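Local structure of putative secreted endoglycosylceramidase (Rhodococcus hoagii, 6JYZ) at residues A266-F271 / F311-A316; L325-W330 / R344-A349. The protein probably hydrolyses the glycosidic bond between the sugar and the ceramide of galactosylceramide-type glycolipids, as a family 5 glycoside hydrolase. One frame throughout, in Å; residues are numbered along the deposited sequence.

Interaction 1: residues A266-F271 / F311-A316; sequences ALWSAF and FRIAVA
The far end of the Trp-268 indole, its CZ2 and CH2 atoms, lies against one turn of helix 307-321 at Ile-313 and Ala-314. Everything that passes between the two segments is apolar. CH2 meets the branch methyl of Ile-313, with CG2 of Ile-313 3.8 Å from CH2 of Trp-268. CZ2 of Trp-268 reaches the helix backbone itself, 3.9 Å from CA of Ala-314, and the methyl CB of Ala-314 is 4.1 Å from the same CZ2. The small alanine thus admits the ring close to the helix main chain, while Ile-313 flanks it; both partners approach the indole at a slant. In Trp-268 CG is trans to the main-chain nitrogen (chi1 -166°), which carries the ring across a gap of 9.7 Å between CA of Trp-268 and CA of Ala-314. The contact is small, burying 104 Å² in all, and no hydrogen bond crosses it. The short helix 268-271 is also tied to other parts of the chain: the hydroxyl of Ser-269 is hydrogen bonded to Glu-222, and the backbone of Ala-270 pairs with that of Val-300. Asp-274 and Pro-291 also touch Trp-268. The indole therefore joins the loop that follows barrel strand 259-262 to helix 307-321, whose Phe-311 and Val-315 pack in turn on helix 336-353.

Interaction 2: residues L325-W330 / R344-A349; sequences LWTGEW and RRFVDA
Thr-327 hydrogen bonds through its OG1 hydroxyl to the carbonyl oxygen of Pro-291, while its methyl CG2 approaches the edge of the Phe-346 ring, 4.1 Å from CZ. With OG1 trans to the backbone nitrogen (chi1 180°), the oxygen bonds to the loop after strand 287-289 while the methyl turns to helix 336-353. The larger part of the contact is aromatic. Phe-346 lies over one face of the Trp-330 indole in an offset stack, its ring centroid 3.8 Å from that of the six-membered ring and the planes inclined by only 8°. The overlap extends along the indole toward the strand, with CZ of Phe-346 beneath CB and CG of Trp-330, and at the other end CB of Phe-346 comes within 3.7 Å of CZ3 of Trp-330. Val-347, the next residue on the helix, adds its CG2 methyl 3.9 Å from CH2 of Trp-330. Val-343 and Met-350 of the same helix also pack on the indole, as does Leu-405 of helix 399-405. Strand 326-330 and helix 336-353 belong to a beta-alpha-beta unit of the family 5 barrel, completed by strand 356-359. All four touching residues are buried and no hydrogen bond spans the segments, which implies that here the helix meets the strand through ring stacking and hydrocarbon packing, while the hydroxyl of Thr-327 is satisfied by Pro-291.

In the fold
Interactions 1 and 2 lie in series along the chain, their centres 11 Å apart, and meet through helix 307-321. Phe-311 reaches Phe-346 edge-to-face, CE1 of Phe-311 being 3.5 Å from CE2 of Phe-346. Ala-314, which receives Trp-268 in interaction 1, also places its CB 3.8 Å from CD2 of Leu-325. Pro-291 is a shared neighbour, touching Trp-268 and Leu-325. Toward the likely catalytic centre, Ser-269 bonds to Glu-222 and both Ser-269 and Glu-329 touch His-292; Glu-222, just after strand 214-218, and Glu-329, near the end of strand 326-330, are consistent with the paired glutamates of family 5. An isopropyl alcohol molecule bound about 4 Å from the side chain of Trp-268 is probably from crystallisation.

Interaction 1: residues A266-F271 / F311-A316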
loop_
_atom_site.group_PDB
_atom_site.type_symbol
_atom_site.label_atom_id
_atom_site.label_comp_id
_atom_site.label_asym_id
_atom_site.label_seq_id
_atom_site.Cartn_x
_atom_site.Cartn_y
_atom_site.Cartn_z
ATOM N N ALA A 266 -1.178 -13.379 1.377
ATOM C CA ALA A 266 -2.478 -12.812 1.716
ATOM C C ALA A 266 -3.021 -13.344 3.042
ATOM O O ALA A 266 -3.897 -12.692 3.606
ATOM C CB ALA A 266 -3.454 -13.174 0.597
ATOM N N LEU A 267 -2.587 -14.526 3.488
ATOM C CA LEU A 267 -3.085 -15.010 4.771
ATOM C C LEU A 267 -2.811 -14.038 5.890
ATOM O O LEU A 267 -3.594 -13.983 6.862
ATOM C CB LEU A 267 -2.472 -16.378 5.108
ATOM C CG LEU A 267 -2.861 -17.458 4.105
ATOM C CD1 LEU A 267 -2.070 -18.741 4.424
ATOM C CD2 LEU A 267 -4.341 -17.764 4.066
ATOM N N TRP A 268 -1.734 -13.261 5.868
ATOM C CA TRP A 268 -1.496 -12.295 6.960
ATOM C C TRP A 268 -2.656 -11.345 7.071
ATOM O O TRP A 268 -3.022 -10.929 8.195
ATOM C CB TRP A 268 -0.192 -11.522 6.675
ATOM C CG TRP A 268 0.299 -10.754 7.882
ATOM C CD1 TRP A 268 -0.303 -9.673 8.497
ATOM C CD2 TRP A 268 1.484 -11.039 8.627
ATOM N NE1 TRP A 268 0.455 -9.285 9.593
ATOM C CE2 TRP A 268 1.536 -10.106 9.699
ATOM C CE3 TRP A 268 2.523 -11.949 8.492
ATOM C CZ2 TRP A 268 2.597 -10.095 10.615
ATOM C CZ3 TRP A 268 3.573 -11.948 9.406
ATOM C CH2 TRP A 268 3.591 -11.033 10.469
ATOM N N SER A 269 -3.277 -10.969 5.959
ATOM C CA SER A 269 -4.401 -10.041 5.985
ATOM C C SER A 269 -5.656 -10.608 6.596
ATOM O O SER A 269 -6.611 -9.803 6.797
ATOM C CB SER A 269 -4.731 -9.563 4.578
ATOM O OG SER A 269 -3.600 -8.898 4.066
ATOM N N ALA A 270 -5.728 -11.922 6.821
ATOM C CA ALA A 270 -6.890 -12.535 7.488
ATOM C C ALA A 270 -6.567 -13.042 8.881
ATOM O O ALA A 270 -7.512 -13.288 9.659
ATOM C CB ALA A 270 -7.350 -13.696 6.619
ATOM N N PHE A 271 -5.311 -13.204 9.256
ATOM C CA PHE A 271 -4.967 -13.807 10.533
ATOM C C PHE A 271 -4.073 -12.925 11.381
ATOM O O PHE A 271 -3.953 -13.202 12.601
ATOM C CB PHE A 271 -4.217 -15.139 10.326
ATOM C CG PHE A 271 -5.119 -16.191 9.722
ATOM C CD1 PHE A 271 -6.042 -16.852 10.567
ATOM C CD2 PHE A 271 -5.257 -16.361 8.358
ATOM C CE1 PHE A 271 -6.916 -17.790 10.014
ATOM C CE2 PHE A 271 -6.181 -17.258 7.814
ATOM C CZ PHE A 271 -6.983 -17.967 8.686
ATOM N N PHE A 311 0.657 -5.344 15.736
ATOM C CA PHE A 311 1.892 -4.594 15.530
ATOM C C PHE A 311 3.102 -5.317 16.120
ATOM O O PHE A 311 4.140 -5.393 15.501
ATOM C CB PHE A 311 1.829 -3.206 16.188
ATOM C CG PHE A 311 1.147 -2.158 15.335
ATOM C CD1 PHE A 311 -0.227 -2.104 15.213
ATOM C CD2 PHE A 311 1.914 -1.221 14.632
ATOM C CE1 PHE A 311 -0.843 -1.134 14.437
ATOM C CE2 PHE A 311 1.268 -0.239 13.868
ATOM C CZ PHE A 311 -0.084 -0.189 13.781
ATOM N N ARG A 312 2.977 -5.869 17.330
ATOM C CA ARG A 312 4.121 -6.542 17.931
ATOM C C ARG A 312 4.591 -7.724 17.084
ATOM O O ARG A 312 5.792 -7.914 16.915
ATOM C CB ARG A 312 3.805 -7.051 19.379
ATOM C CG ARG A 312 3.691 -5.831 20.316
ATOM C CD ARG A 312 3.415 -6.368 21.751
ATOM N NE ARG A 312 3.104 -5.212 22.590
ATOM C CZ ARG A 312 1.893 -4.793 22.963
ATOM N NH1 ARG A 312 0.795 -5.476 22.676
ATOM N NH2 ARG A 312 1.822 -3.705 23.738
ATOM N N ILE A 313 3.647 -8.475 16.507
ATOM C CA ILE A 313 4.018 -9.601 15.655
ATOM C C ILE A 313 4.741 -9.102 14.410
ATOM O O ILE A 313 5.767 -9.620 14.017
ATOM C CB ILE A 313 2.735 -10.365 15.284
ATOM C CG1 ILE A 313 2.118 -11.023 16.533
ATOM C CG2 ILE A 313 3.071 -11.421 14.237
ATOM C CD1 ILE A 313 0.686 -11.542 16.324
ATOM N N ALA A 314 4.190 -8.042 13.789
ATOM C CA ALA A 314 4.801 -7.503 12.578
ATOM C C ALA A 314 6.187 -6.921 12.843
ATOM O O ALA A 314 7.095 -7.058 12.035
ATOM C CB ALA A 314 3.889 -6.449 11.981
ATOM N N VAL A 315 6.340 -6.232 13.988
ATOM C CA VAL A 315 7.617 -5.636 14.357
ATOM C C VAL A 315 8.657 -6.749 14.604
ATOM O O VAL A 315 9.806 -6.647 14.173
ATOM C CB VAL A 315 7.436 -4.760 15.621
ATOM C CG1 VAL A 315 8.768 -4.392 16.289
ATOM C CG2 VAL A 315 6.666 -3.500 15.292
ATOM N N ALA A 316 8.238 -7.850 15.263
ATOM C CA ALA A 316 9.182 -8.942 15.475
ATOM C C ALA A 316 9.587 -9.601 14.166
ATOM O O ALA A 316 10.742 -9.967 13.951
ATOM C CB ALA A 316 8.579 -9.987 16.407
#

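Interaction 2: residues L325-W330 / R344-A349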
loop_
_atom_site.group_PDB
_atom_site.type_symbol
_atom_site.label_atom_id
_atom_site.label_comp_id
_atom_site.label_asym_id
_atom_site.label_seq_id
_atom_site.Cartn_x
_atom_site.Cartn_y
_atom_site.Cartn_z
ATOM N N LEU A 325 9.707 -1.934 8.951
ATOM C CA LEU A 325 8.297 -2.270 8.807
ATOM C C LEU A 325 7.565 -1.080 8.216
ATOM O O LEU A 325 7.663 0.027 8.746
ATOM C CB LEU A 325 7.713 -2.632 10.170
ATOM C CG LEU A 325 6.211 -2.850 10.210
ATOM C CD1 LEU A 325 5.801 -4.048 9.359
ATOM C CD2 LEU A 325 5.761 -3.133 11.662
ATOM N N TRP A 326 6.814 -1.290 7.151
ATOM C CA TRP A 326 5.973 -0.225 6.566
ATOM C C TRP A 326 4.710 -0.925 6.089
ATOM O O TRP A 326 4.852 -1.816 5.238
ATOM C CB TRP A 326 6.688 0.435 5.378
ATOM C CG TRP A 326 5.864 1.497 4.735
ATOM C CD1 TRP A 326 5.719 2.787 5.172
ATOM C CD2 TRP A 326 5.019 1.378 3.581
ATOM N NE1 TRP A 326 4.847 3.459 4.367
ATOM C CE2 TRP A 326 4.424 2.640 3.353
ATOM C CE3 TRP A 326 4.775 0.360 2.658
ATOM C CZ2 TRP A 326 3.557 2.869 2.295
ATOM C CZ3 TRP A 326 3.925 0.557 1.591
ATOM C CH2 TRP A 326 3.307 1.810 1.427
ATOM N N THR A 327 3.549 -0.636 6.657
ATOM C CA THR A 327 2.368 -1.471 6.336
ATOM C C THR A 327 1.632 -0.896 5.139
ATOM O O THR A 327 1.065 0.201 5.185
ATOM C CB THR A 327 1.463 -1.628 7.562
ATOM O OG1 THR A 327 0.363 -2.454 7.132
ATOM C CG2 THR A 327 0.926 -0.352 8.177
ATOM N N GLY A 328 1.547 -1.662 4.059
ATOM C CA GLY A 328 1.015 -1.125 2.815
ATOM C C GLY A 328 -0.495 -1.009 2.804
ATOM O O GLY A 328 -1.015 -0.321 1.899
ATOM N N GLU A 329 -1.208 -1.678 3.715
ATOM C CA GLU A 329 -2.645 -1.513 3.804
ATOM C C GLU A 329 -3.058 -1.762 5.213
ATOM O O GLU A 329 -2.584 -2.647 5.904
ATOM C CB GLU A 329 -3.451 -2.564 3.044
ATOM C CG GLU A 329 -3.279 -2.534 1.553
ATOM C CD GLU A 329 -4.188 -3.517 0.816
ATOM O OE1 GLU A 329 -5.169 -4.061 1.393
ATOM O OE2 GLU A 329 -3.836 -3.747 -0.339
ATOM N N TRP A 330 -4.025 -0.908 5.625
ATOM C CA TRP A 330 -4.752 -1.043 6.893
ATOM C C TRP A 330 -5.987 -0.206 6.724
ATOM O O TRP A 330 -6.073 0.672 5.853
ATOM C CB TRP A 330 -3.885 -0.573 8.058
ATOM C CG TRP A 330 -3.619 0.902 8.076
ATOM C CD1 TRP A 330 -2.599 1.575 7.427
ATOM C CD2 TRP A 330 -4.317 1.875 8.889
ATOM N NE1 TRP A 330 -2.632 2.918 7.752
ATOM C CE2 TRP A 330 -3.664 3.114 8.643
ATOM C CE3 TRP A 330 -5.417 1.803 9.746
ATOM C CZ2 TRP A 330 -4.038 4.271 9.325
ATOM C CZ3 TRP A 330 -5.760 2.940 10.458
ATOM C CH2 TRP A 330 -5.078 4.149 10.240
ATOM N N ARG A 344 -7.944 5.274 15.891
ATOM C CA ARG A 344 -7.094 5.999 16.796
ATOM C C ARG A 344 -6.043 5.102 17.420
ATOM O O ARG A 344 -4.881 5.500 17.500
ATOM C CB ARG A 344 -8.019 6.661 17.847
ATOM C CG ARG A 344 -7.216 7.448 18.890
ATOM C CD ARG A 344 -8.218 8.048 19.903
ATOM N NE ARG A 344 -7.563 8.661 21.037
ATOM C CZ ARG A 344 -8.150 9.524 21.878
ATOM N NH1 ARG A 344 -9.408 9.905 21.679
ATOM N NH2 ARG A 344 -7.461 10.009 22.905
ATOM N N ARG A 345 -6.442 3.925 17.886
ATOM C CA ARG A 345 -5.488 2.986 18.432
ATOM C C ARG A 345 -4.402 2.606 17.403
ATOM O O ARG A 345 -3.249 2.422 17.744
ATOM C CB ARG A 345 -6.194 1.679 18.895
ATOM C CG ARG A 345 -6.965 1.888 20.209
ATOM C CD ARG A 345 -7.938 0.738 20.434
ATOM N NE ARG A 345 -7.273 -0.543 20.552
ATOM C CZ ARG A 345 -7.862 -1.713 20.362
ATOM N NH1 ARG A 345 -9.183 -1.724 20.146
ATOM N NH2 ARG A 345 -7.204 -2.857 20.498
ATOM N N PHE A 346 -4.841 2.451 16.122
ATOM C CA PHE A 346 -3.867 2.113 15.087
ATOM C C PHE A 346 -2.794 3.194 14.895
ATOM O O PHE A 346 -1.635 2.900 14.852
ATOM C CB PHE A 346 -4.656 1.794 13.822
ATOM C CG PHE A 346 -3.779 1.136 12.783
ATOM C CD1 PHE A 346 -2.895 1.862 11.976
ATOM C CD2 PHE A 346 -3.828 -0.253 12.614
ATOM C CE1 PHE A 346 -2.080 1.248 11.043
ATOM C CE2 PHE A 346 -3.014 -0.865 11.656
ATOM C CZ PHE A 346 -2.136 -0.122 10.898
ATOM N N VAL A 347 -3.293 4.443 14.753
ATOM C CA VAL A 347 -2.317 5.537 14.609
ATOM C C VAL A 347 -1.395 5.652 15.835
ATOM O O VAL A 347 -0.183 5.854 15.695
ATOM C CB VAL A 347 -3.058 6.841 14.275
ATOM C CG1 VAL A 347 -2.038 8.007 14.219
ATOM C CG2 VAL A 347 -3.817 6.708 12.971
ATOM N N ASP A 348 -1.992 5.459 17.029
ATOM C CA ASP A 348 -1.151 5.470 18.213
ATOM C C ASP A 348 -0.056 4.441 18.138
ATOM O O ASP A 348 1.076 4.706 18.516
ATOM C CB ASP A 348 -1.959 5.179 19.489
ATOM C CG ASP A 348 -2.967 6.242 19.930
ATOM O OD1 ASP A 348 -3.054 7.332 19.330
ATOM O OD2 ASP A 348 -3.787 5.883 20.868
ATOM N N ALA A 349 -0.396 3.230 17.630
ATOM C CA ALA A 349 0.614 2.185 17.552
ATOM C C ALA A 349 1.654 2.474 16.437
ATOM O O ALA A 349 2.822 2.161 16.599
ATOM C CB ALA A 349 -0.110 0.863 17.292
#